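Local coordinates for uncharacterized protein (PDB 3LM3) that is of unknown function but probably acts on carbohydrates, as a putative glycoside hydrolase or deacetylase, at residues A[305-308]-A[309-313]; A[257-260]-A[261-265]; A[55-58]-A[59-63]; A[15-19]-A[20-24]. All coordinates share one frame; numbering follows the deposited sequence. Where two conformers were deposited one is given.

Interaction 1 (A[305-308]-A[309-313]); sequences MWVT and GTKER
W306 and T310, one helical turn apart near the C-terminal end of helix 296-313, lie side by side and point the same way. Backbone bonds hold the turn beneath them: G309 N reaches M305 O at 2.8 Å and T310 N reaches W306 O at 3.0 Å. K311 N to V307 O and E312 N to T308 O continue the i to i+4 pattern, so the helix runs through G309 without a break.

The polar side-chain contact is at T310. With OG1 beside its own backbone N (chi1 -57°), the hydroxyl turns back along the helix and sits 2.7 Å from W306 O. It is also within hydrogen-bonding reach of the carboxylate of E266 on helix 255-277, and which of the two acceptors receives its proton is left open. The same carboxylate takes the indole N-H of W306 through NE1.

Looser packing surrounds these bonds. CD1 of W306 passes 3.6 Å from T310 OG1, while the indole also meets the ring of W286 at a shallow angle. On another side of the helix, K311 CG packs 3.4 Å from V307 O; two bends in the chain beyond it then carry NZ to T317 O.

Chemically, E266 brings together an indole N-H and a hydroxyl from successive turns. That should restrict the rotation of the buried tryptophan and gives both polar groups a partner inside the packing between the two helices.

Interaction 2 (A[257-260]-A[261-265]); sequences LGHR and EVMHT
Helix 255-277 carries an i to i+4 CH-pi contact between H259 and M263 on the side that faces helix 296-313. M263 is modelled as selenomethionine, and its CG lies over one face of the imidazole, 3.8 Å from the ring centroid and displaced toward the rim, with NE2 its nearest ring atom. The torsions explain the fit: H259 sends its ring anti to the backbone N (chi1 -176°), whereas M263 keeps CG beside its own N and bends again at chi2 (-64°), folding the chain back against the imidazole. SE then stands obliquely to the ring, 4.3 Å from its centroid, and the terminal CE comes within 3.6 Å of H259 CE1.

The ring is also held from beyond the pair, since ND1 is hydrogen-bonded to the hydroxyl of Y250 on helix 247-253. Beneath the side chains, M263 N bonds to H259 O at 2.9 Å, so backbone and side chains link the same two residues. E261 and H264 send their polar ends elsewhere, to S348 and E345. On another side of the same helix, E261 O takes two bonds from T265, its N at 2.9 Å and its OG1 at 3.0 Å, which approach from opposite faces of the carbonyl plane.

Interaction 3 (A[55-58]-A[59-63]); sequences GVRA and LREAF
R57 and E61 share the outer side of helix 53-64, the helix of the beta-alpha-beta crossover that joins the parallel strands 21-29 and 73-76. The looseness here is at the charged ends. The two chains run alongside each other, E61 OE2 resting 3.5 Å from R57 CG, yet the charges do not meet: R57 NE stays 4.9 Å from E61 OE2. The reason is a bend in the arginine at chi3 (48°), which turns its guanidinium back toward E54, where it makes a weak, long ion pair. E61 is exposed, although its base is close to the helix, CG lying 3.1 Å from R57 O.

The inner sides are tight. L59 and F63 press on strand 21-29, V56 on strand 73-76, and A58 and A62 on helix 296-313. Their backbone is regular, with A62 N bonded to A58 O at 3.0 Å and R60 N to V56 O at 3.0 Å. R60 is buried too, but its charge is provided for: NH2 forms a salt bridge with D104 and a hydrogen bond to G70 O, and Y102 adds a cation-pi contact. Close by, CD2 of F63 lies 3.6 Å above the R60 guanidinium plane, while R60 NH1 stands at the edge of the F63 ring.

Interaction 4 (A[15-19]-A[20-24]); sequences LTIEG and NRFVT
N20 reaches back with its side-chain amide to bond the backbone of T16, and F22 points the edge of its ring at the carbonyl oxygens of T16 and I17. ND2 of N20 lies 2.8 Å from T16 O, which sits almost in the amide plane (6° out of it), and the bond bends moderately at the hydrogen (150°). Because CG stands beside the backbone N of N20, the amide folds toward the preceding residues instead of running on with the strand.

The backbone beneath is a type II beta turn from I17 to N20, closed by N20 N to I17 O at 3.2 Å. G19 takes the third position with a positive phi (82°), a conformation that glycine accepts easily. Just before it, T16 OG1 accepts from E18 N at 3.3 Å, an ST turn that overlaps the larger one. T16 therefore offers two acceptors, its hydroxyl to E18 and its carbonyl to the asparagine.

The F22 ring meets the two carbonyls closely: CE2 is 3.6 Å from I17 O and CZ is 3.8 Å from T16 O, both oxygens near the ring plane, where the partly positive C-H groups suit them. I17 CG1 touches CE2 as well, the two side chains crossing at about a right angle.

Directly after the turn strand 21-29 begins, with R21 and F22 bonded through their backbones to strands 318-320 and 280-287. Helix 322-332 packs on I17 and F22 through F325 and L328, while R21 leads off to F270 on helix 255-277.

In the fold
Along the chain the order is interaction 4, 3, 2, 1, all in the DUF3863 region. Interaction 4 opens strand 21-29 of the parallel sheet, interaction 3 lies on the helix that follows, and interactions 2 and 1 on helices 255-277 and 296-313. Interaction 1 is the hub. Its centre is 11 Å from that of interaction 2, where M305, W306, G309 and T310 pack on H259, V262 and M263, and 16 Å from those of interactions 3 and 4, which it touches through V307 on F63 and W306 on V23. Interactions 2, 3 and 4 do not touch one another. Helix 296-313 thus joins neighbouring helices to the parallel sheet of the putative hydrolase or deacetylase domain.

Interaction 1 (A[305-308]-A[309-313])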
# COMPACT_ATOMS: atom_id res chain seq x y z
N MSE A 305 7.90 -12.62 -14.53
CA MSE A 305 8.48 -13.46 -13.52
C MSE A 305 7.64 -13.42 -12.22
O MSE A 305 7.33 -14.45 -11.60
CB MSE A 305 9.91 -12.99 -13.25
CG MSE A 305 10.77 -14.01 -12.65
SE MSE A 305 12.58 -13.39 -12.50
CE MSE A 305 13.21 -13.94 -14.26
N TRP A 306 7.29 -12.20 -11.82
CA TRP A 306 6.51 -11.98 -10.64
C TRP A 306 5.17 -12.73 -10.72
O TRP A 306 4.81 -13.50 -9.81
CB TRP A 306 6.28 -10.47 -10.44
CG TRP A 306 5.33 -10.17 -9.29
CD1 TRP A 306 5.28 -10.77 -8.04
CD2 TRP A 306 4.31 -9.17 -9.29
NE1 TRP A 306 4.29 -10.21 -7.29
CE2 TRP A 306 3.66 -9.23 -8.04
CE3 TRP A 306 3.86 -8.26 -10.25
CZ2 TRP A 306 2.61 -8.38 -7.70
CZ3 TRP A 306 2.81 -7.42 -9.91
CH2 TRP A 306 2.18 -7.51 -8.67
N VAL A 307 4.42 -12.50 -11.79
CA VAL A 307 3.10 -13.12 -11.92
C VAL A 307 3.22 -14.63 -12.05
O VAL A 307 2.54 -15.37 -11.35
CB VAL A 307 2.35 -12.50 -13.11
CG1 VAL A 307 1.04 -13.28 -13.43
CG2 VAL A 307 2.06 -11.01 -12.83
N THR A 308 4.10 -15.09 -12.94
CA THR A 308 4.26 -16.51 -13.16
C THR A 308 4.73 -17.23 -11.90
O THR A 308 4.26 -18.31 -11.58
CB THR A 308 5.28 -16.78 -14.27
OG1 THR A 308 4.75 -16.29 -15.52
CG2 THR A 308 5.56 -18.28 -14.39
N GLY A 309 5.66 -16.62 -11.17
CA GLY A 309 6.19 -17.24 -9.97
C GLY A 309 5.15 -17.34 -8.86
O GLY A 309 5.07 -18.31 -8.11
N THR A 310 4.32 -16.29 -8.75
CA THR A 310 3.22 -16.29 -7.81
C THR A 310 2.22 -17.39 -8.14
O THR A 310 1.81 -18.13 -7.27
CB THR A 310 2.54 -14.90 -7.80
OG1 THR A 310 3.50 -13.89 -7.48
CG2 THR A 310 1.41 -14.85 -6.78
N LYS A 311 1.82 -17.49 -9.41
CA LYS A 311 0.84 -18.51 -9.82
C LYS A 311 1.41 -19.93 -9.71
O LYS A 311 0.67 -20.88 -9.45
CB LYS A 311 0.33 -18.23 -11.23
CG LYS A 311 -0.49 -16.97 -11.40
CD LYS A 311 -1.83 -16.95 -10.69
CE LYS A 311 -2.87 -17.78 -11.34
NZ LYS A 311 -4.20 -17.48 -10.72
N GLU A 312 2.70 -20.09 -9.92
CA GLU A 312 3.30 -21.41 -9.81
C GLU A 312 3.22 -21.93 -8.38
O GLU A 312 2.84 -23.09 -8.14
CB GLU A 312 4.74 -21.38 -10.28
CG GLU A 312 5.48 -22.70 -10.17
CD GLU A 312 6.87 -22.59 -10.75
OE1 GLU A 312 6.98 -22.51 -11.99
OE2 GLU A 312 7.84 -22.56 -9.97
N ARG A 313 3.53 -21.06 -7.42
CA ARG A 313 3.60 -21.47 -6.03
C ARG A 313 2.24 -21.49 -5.34
O ARG A 313 1.98 -22.33 -4.48
CB ARG A 313 4.59 -20.58 -5.31
CG ARG A 313 4.82 -20.93 -3.87
CD ARG A 313 6.07 -20.27 -3.37
NE ARG A 313 6.22 -20.39 -1.93
CZ ARG A 313 7.18 -19.80 -1.22
NH1 ARG A 313 8.14 -19.09 -1.83
NH2 ARG A 313 7.19 -19.90 0.11

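Interaction 2 (A[257-260]-A[261-265])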
# COMPACT_ATOMS: atom_id res chain seq x y z
N LEU A 257 17.91 -12.50 -8.06
CA LEU A 257 17.88 -12.28 -6.62
C LEU A 257 16.66 -11.48 -6.20
O LEU A 257 16.05 -11.74 -5.18
CB LEU A 257 19.16 -11.58 -6.14
CG LEU A 257 20.41 -12.45 -6.26
CD1 LEU A 257 21.68 -11.68 -5.86
CD2 LEU A 257 20.32 -13.73 -5.43
N GLY A 258 16.31 -10.47 -6.99
CA GLY A 258 15.11 -9.70 -6.71
C GLY A 258 13.87 -10.55 -6.61
O GLY A 258 13.05 -10.40 -5.69
N HIS A 259 13.72 -11.48 -7.55
CA HIS A 259 12.57 -12.36 -7.55
C HIS A 259 12.43 -13.13 -6.24
O HIS A 259 11.34 -13.27 -5.71
CB HIS A 259 12.68 -13.33 -8.71
CG HIS A 259 11.50 -14.22 -8.85
ND1 HIS A 259 10.24 -13.74 -9.15
CD2 HIS A 259 11.38 -15.56 -8.68
CE1 HIS A 259 9.40 -14.76 -9.19
NE2 HIS A 259 10.06 -15.88 -8.91
N ARG A 260 13.56 -13.61 -5.72
CA ARG A 260 13.54 -14.38 -4.49
C ARG A 260 13.01 -13.54 -3.32
O ARG A 260 12.25 -14.04 -2.48
CB ARG A 260 14.93 -14.92 -4.16
CG ARG A 260 15.36 -16.08 -5.02
CD ARG A 260 16.76 -16.52 -4.64
NE ARG A 260 17.19 -17.77 -5.27
CZ ARG A 260 17.73 -17.88 -6.47
NH1 ARG A 260 17.96 -16.80 -7.24
NH2 ARG A 260 18.07 -19.09 -6.90
N GLU A 261 13.38 -12.26 -3.26
CA GLU A 261 12.89 -11.40 -2.18
C GLU A 261 11.39 -11.11 -2.33
O GLU A 261 10.66 -11.08 -1.35
CB GLU A 261 13.71 -10.12 -2.13
CG GLU A 261 13.22 -9.09 -1.14
CD GLU A 261 13.15 -9.52 0.30
OE1 GLU A 261 13.81 -10.50 0.71
OE2 GLU A 261 12.42 -8.79 1.05
N VAL A 262 10.94 -10.93 -3.57
CA VAL A 262 9.50 -10.73 -3.83
C VAL A 262 8.69 -11.97 -3.43
O VAL A 262 7.67 -11.83 -2.74
CB VAL A 262 9.25 -10.35 -5.30
CG1 VAL A 262 7.77 -10.22 -5.58
CG2 VAL A 262 9.95 -9.01 -5.60
N MSE A 263 9.18 -13.15 -3.78
CA MSE A 263 8.49 -14.39 -3.37
C MSE A 263 8.46 -14.53 -1.86
O MSE A 263 7.43 -14.91 -1.28
CB MSE A 263 9.13 -15.62 -4.00
CG MSE A 263 9.02 -15.65 -5.54
SE MSE A 263 7.23 -15.78 -6.28
CE MSE A 263 6.96 -13.88 -6.64
N HIS A 264 9.59 -14.24 -1.20
CA HIS A 264 9.68 -14.32 0.25
C HIS A 264 8.64 -13.40 0.90
O HIS A 264 7.95 -13.77 1.85
CB HIS A 264 11.08 -13.91 0.71
CG HIS A 264 11.19 -13.74 2.19
ND1 HIS A 264 11.41 -14.80 3.04
CD2 HIS A 264 11.07 -12.63 2.98
CE1 HIS A 264 11.45 -14.36 4.28
NE2 HIS A 264 11.22 -13.05 4.27
N THR A 265 8.56 -12.17 0.39
CA THR A 265 7.64 -11.20 0.95
C THR A 265 6.21 -11.64 0.73
O THR A 265 5.37 -11.55 1.66
CB THR A 265 7.90 -9.81 0.38
OG1 THR A 265 9.26 -9.41 0.68
CG2 THR A 265 6.94 -8.79 0.97

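Interaction 3 (A[55-58]-A[59-63])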
# COMPACT_ATOMS: atom_id res chain seq x y z
N GLY A 55 4.55 0.79 -24.69
CA GLY A 55 5.08 0.45 -23.39
C GLY A 55 4.01 -0.01 -22.42
O GLY A 55 4.22 -0.95 -21.64
N VAL A 56 2.86 0.66 -22.43
CA VAL A 56 1.78 0.32 -21.57
C VAL A 56 1.19 -1.06 -21.95
O VAL A 56 0.92 -1.90 -21.12
CB VAL A 56 0.77 1.48 -21.64
CG1 VAL A 56 -0.44 1.17 -20.88
CG2 VAL A 56 1.45 2.80 -21.13
N ARG A 57 0.99 -1.25 -23.24
CA ARG A 57 0.46 -2.52 -23.77
C ARG A 57 1.42 -3.67 -23.44
O ARG A 57 1.01 -4.74 -23.02
CB ARG A 57 0.26 -2.40 -25.27
CG ARG A 57 -0.22 -3.69 -25.93
CD ARG A 57 -0.61 -3.44 -27.41
NE ARG A 57 0.42 -2.69 -28.12
CZ ARG A 57 0.23 -1.74 -29.05
NH1 ARG A 57 -0.99 -1.38 -29.47
NH2 ARG A 57 1.30 -1.12 -29.57
N ALA A 58 2.73 -3.45 -23.60
CA ALA A 58 3.68 -4.49 -23.30
C ALA A 58 3.63 -4.88 -21.83
O ALA A 58 3.71 -6.05 -21.49
CB ALA A 58 5.09 -4.03 -23.67
N LEU A 59 3.51 -3.89 -20.95
CA LEU A 59 3.46 -4.18 -19.53
C LEU A 59 2.18 -4.96 -19.18
O LEU A 59 2.24 -5.91 -18.39
CB LEU A 59 3.60 -2.86 -18.74
CG LEU A 59 3.92 -3.00 -17.27
CD1 LEU A 59 5.23 -3.74 -17.05
CD2 LEU A 59 3.99 -1.56 -16.67
N ARG A 60 1.04 -4.58 -19.77
CA ARG A 60 -0.22 -5.31 -19.54
C ARG A 60 -0.16 -6.74 -20.06
O ARG A 60 -0.67 -7.64 -19.43
CB ARG A 60 -1.43 -4.58 -20.15
CG ARG A 60 -2.86 -5.16 -19.97
CD ARG A 60 -3.11 -5.26 -18.55
NE ARG A 60 -4.41 -5.73 -18.07
CZ ARG A 60 -4.81 -6.99 -17.97
NH1 ARG A 60 -4.12 -7.98 -18.55
NH2 ARG A 60 -5.87 -7.27 -17.26
N GLU A 61 0.45 -6.93 -21.22
CA GLU A 61 0.62 -8.25 -21.78
C GLU A 61 1.51 -9.13 -20.91
O GLU A 61 1.25 -10.31 -20.71
CB GLU A 61 1.09 -8.11 -23.25
CG GLU A 61 -0.06 -7.49 -24.11
CD GLU A 61 0.20 -7.26 -25.60
OE1 GLU A 61 1.38 -7.20 -25.99
OE2 GLU A 61 -0.83 -7.09 -26.33
N ALA A 62 2.55 -8.53 -20.33
CA ALA A 62 3.41 -9.24 -19.41
C ALA A 62 2.60 -9.73 -18.19
O ALA A 62 2.72 -10.88 -17.74
CB ALA A 62 4.60 -8.35 -18.98
N PHE A 63 1.77 -8.83 -17.65
CA PHE A 63 0.89 -9.14 -16.51
C PHE A 63 -0.06 -10.30 -16.78
O PHE A 63 -0.32 -11.10 -15.89
CB PHE A 63 0.12 -7.89 -16.12
CG PHE A 63 -0.97 -8.10 -15.10
CD1 PHE A 63 -0.68 -8.11 -13.75
CD2 PHE A 63 -2.29 -8.26 -15.48
CE1 PHE A 63 -1.71 -8.28 -12.78
CE2 PHE A 63 -3.29 -8.42 -14.55
CZ PHE A 63 -3.00 -8.43 -13.21

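Interaction 4 (A[15-19]-A[20-24])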
# COMPACT_ATOMS: atom_id res chain seq x y z
N LEU A 15 -16.00 -14.79 -5.15
CA LEU A 15 -17.13 -14.11 -4.55
C LEU A 15 -16.87 -13.80 -3.08
O LEU A 15 -17.64 -13.02 -2.48
CB LEU A 15 -18.42 -14.93 -4.73
CG LEU A 15 -18.93 -15.11 -6.18
CD1 LEU A 15 -20.32 -15.75 -6.18
CD2 LEU A 15 -18.95 -13.79 -6.96
N THR A 16 -15.83 -14.39 -2.47
CA THR A 16 -15.55 -14.13 -1.06
C THR A 16 -14.06 -14.03 -0.76
O THR A 16 -13.24 -14.70 -1.39
CB THR A 16 -16.17 -15.20 -0.13
OG1 THR A 16 -15.90 -14.88 1.25
CG2 THR A 16 -15.61 -16.58 -0.45
N ILE A 17 -13.73 -13.18 0.21
CA ILE A 17 -12.35 -13.02 0.68
C ILE A 17 -11.86 -14.23 1.46
O ILE A 17 -10.69 -14.61 1.37
CB ILE A 17 -12.23 -11.73 1.52
CG1 ILE A 17 -10.76 -11.37 1.75
CG2 ILE A 17 -13.05 -11.85 2.83
CD1 ILE A 17 -10.61 -9.97 2.36
N GLU A 18 -12.76 -14.93 2.15
CA GLU A 18 -12.28 -15.93 3.10
C GLU A 18 -11.67 -17.14 2.40
O GLU A 18 -12.21 -17.69 1.44
CB GLU A 18 -13.34 -16.33 4.15
CG GLU A 18 -13.69 -15.19 5.15
CD GLU A 18 -12.49 -14.76 6.01
OE1 GLU A 18 -11.94 -15.63 6.75
OE2 GLU A 18 -12.11 -13.56 5.96
N GLY A 19 -10.50 -17.51 2.90
CA GLY A 19 -9.77 -18.65 2.40
C GLY A 19 -8.96 -18.42 1.15
O GLY A 19 -8.32 -19.37 0.64
N ASN A 20 -8.95 -17.19 0.65
CA ASN A 20 -8.38 -16.88 -0.64
C ASN A 20 -7.13 -16.00 -0.52
O ASN A 20 -6.90 -15.33 0.50
CB ASN A 20 -9.43 -16.20 -1.53
CG ASN A 20 -10.38 -17.18 -2.17
OD1 ASN A 20 -9.96 -18.20 -2.74
ND2 ASN A 20 -11.68 -16.86 -2.13
N ARG A 21 -6.34 -16.03 -1.59
CA ARG A 21 -5.12 -15.24 -1.75
C ARG A 21 -5.34 -14.25 -2.89
O ARG A 21 -5.88 -14.63 -3.93
CB ARG A 21 -3.95 -16.18 -2.09
CG ARG A 21 -3.61 -17.16 -1.00
CD ARG A 21 -2.57 -18.15 -1.47
NE ARG A 21 -2.14 -19.04 -0.40
CZ ARG A 21 -2.77 -20.13 -0.02
NH1 ARG A 21 -3.88 -20.52 -0.61
NH2 ARG A 21 -2.27 -20.85 0.99
N PHE A 22 -4.98 -12.99 -2.66
CA PHE A 22 -5.23 -11.92 -3.60
C PHE A 22 -3.97 -11.10 -3.84
O PHE A 22 -3.24 -10.81 -2.90
CB PHE A 22 -6.26 -10.96 -3.05
CG PHE A 22 -7.59 -11.60 -2.81
CD1 PHE A 22 -8.52 -11.67 -3.83
CD2 PHE A 22 -7.91 -12.18 -1.60
CE1 PHE A 22 -9.74 -12.29 -3.62
CE2 PHE A 22 -9.12 -12.85 -1.40
CZ PHE A 22 -10.05 -12.86 -2.42
N VAL A 23 -3.77 -10.72 -5.11
CA VAL A 23 -2.80 -9.70 -5.48
C VAL A 23 -3.56 -8.57 -6.15
O VAL A 23 -4.29 -8.81 -7.12
CB VAL A 23 -1.71 -10.21 -6.44
CG1 VAL A 23 -0.84 -9.04 -6.97
CG2 VAL A 23 -0.85 -11.29 -5.79
N THR A 24 -3.37 -7.35 -5.66
CA THR A 24 -3.92 -6.17 -6.29
C THR A 24 -2.78 -5.33 -6.84
O THR A 24 -1.98 -4.78 -6.06
CB THR A 24 -4.78 -5.35 -5.33
OG1 THR A 24 -4.02 -4.94 -4.18
CG2 THR A 24 -6.01 -6.12 -4.85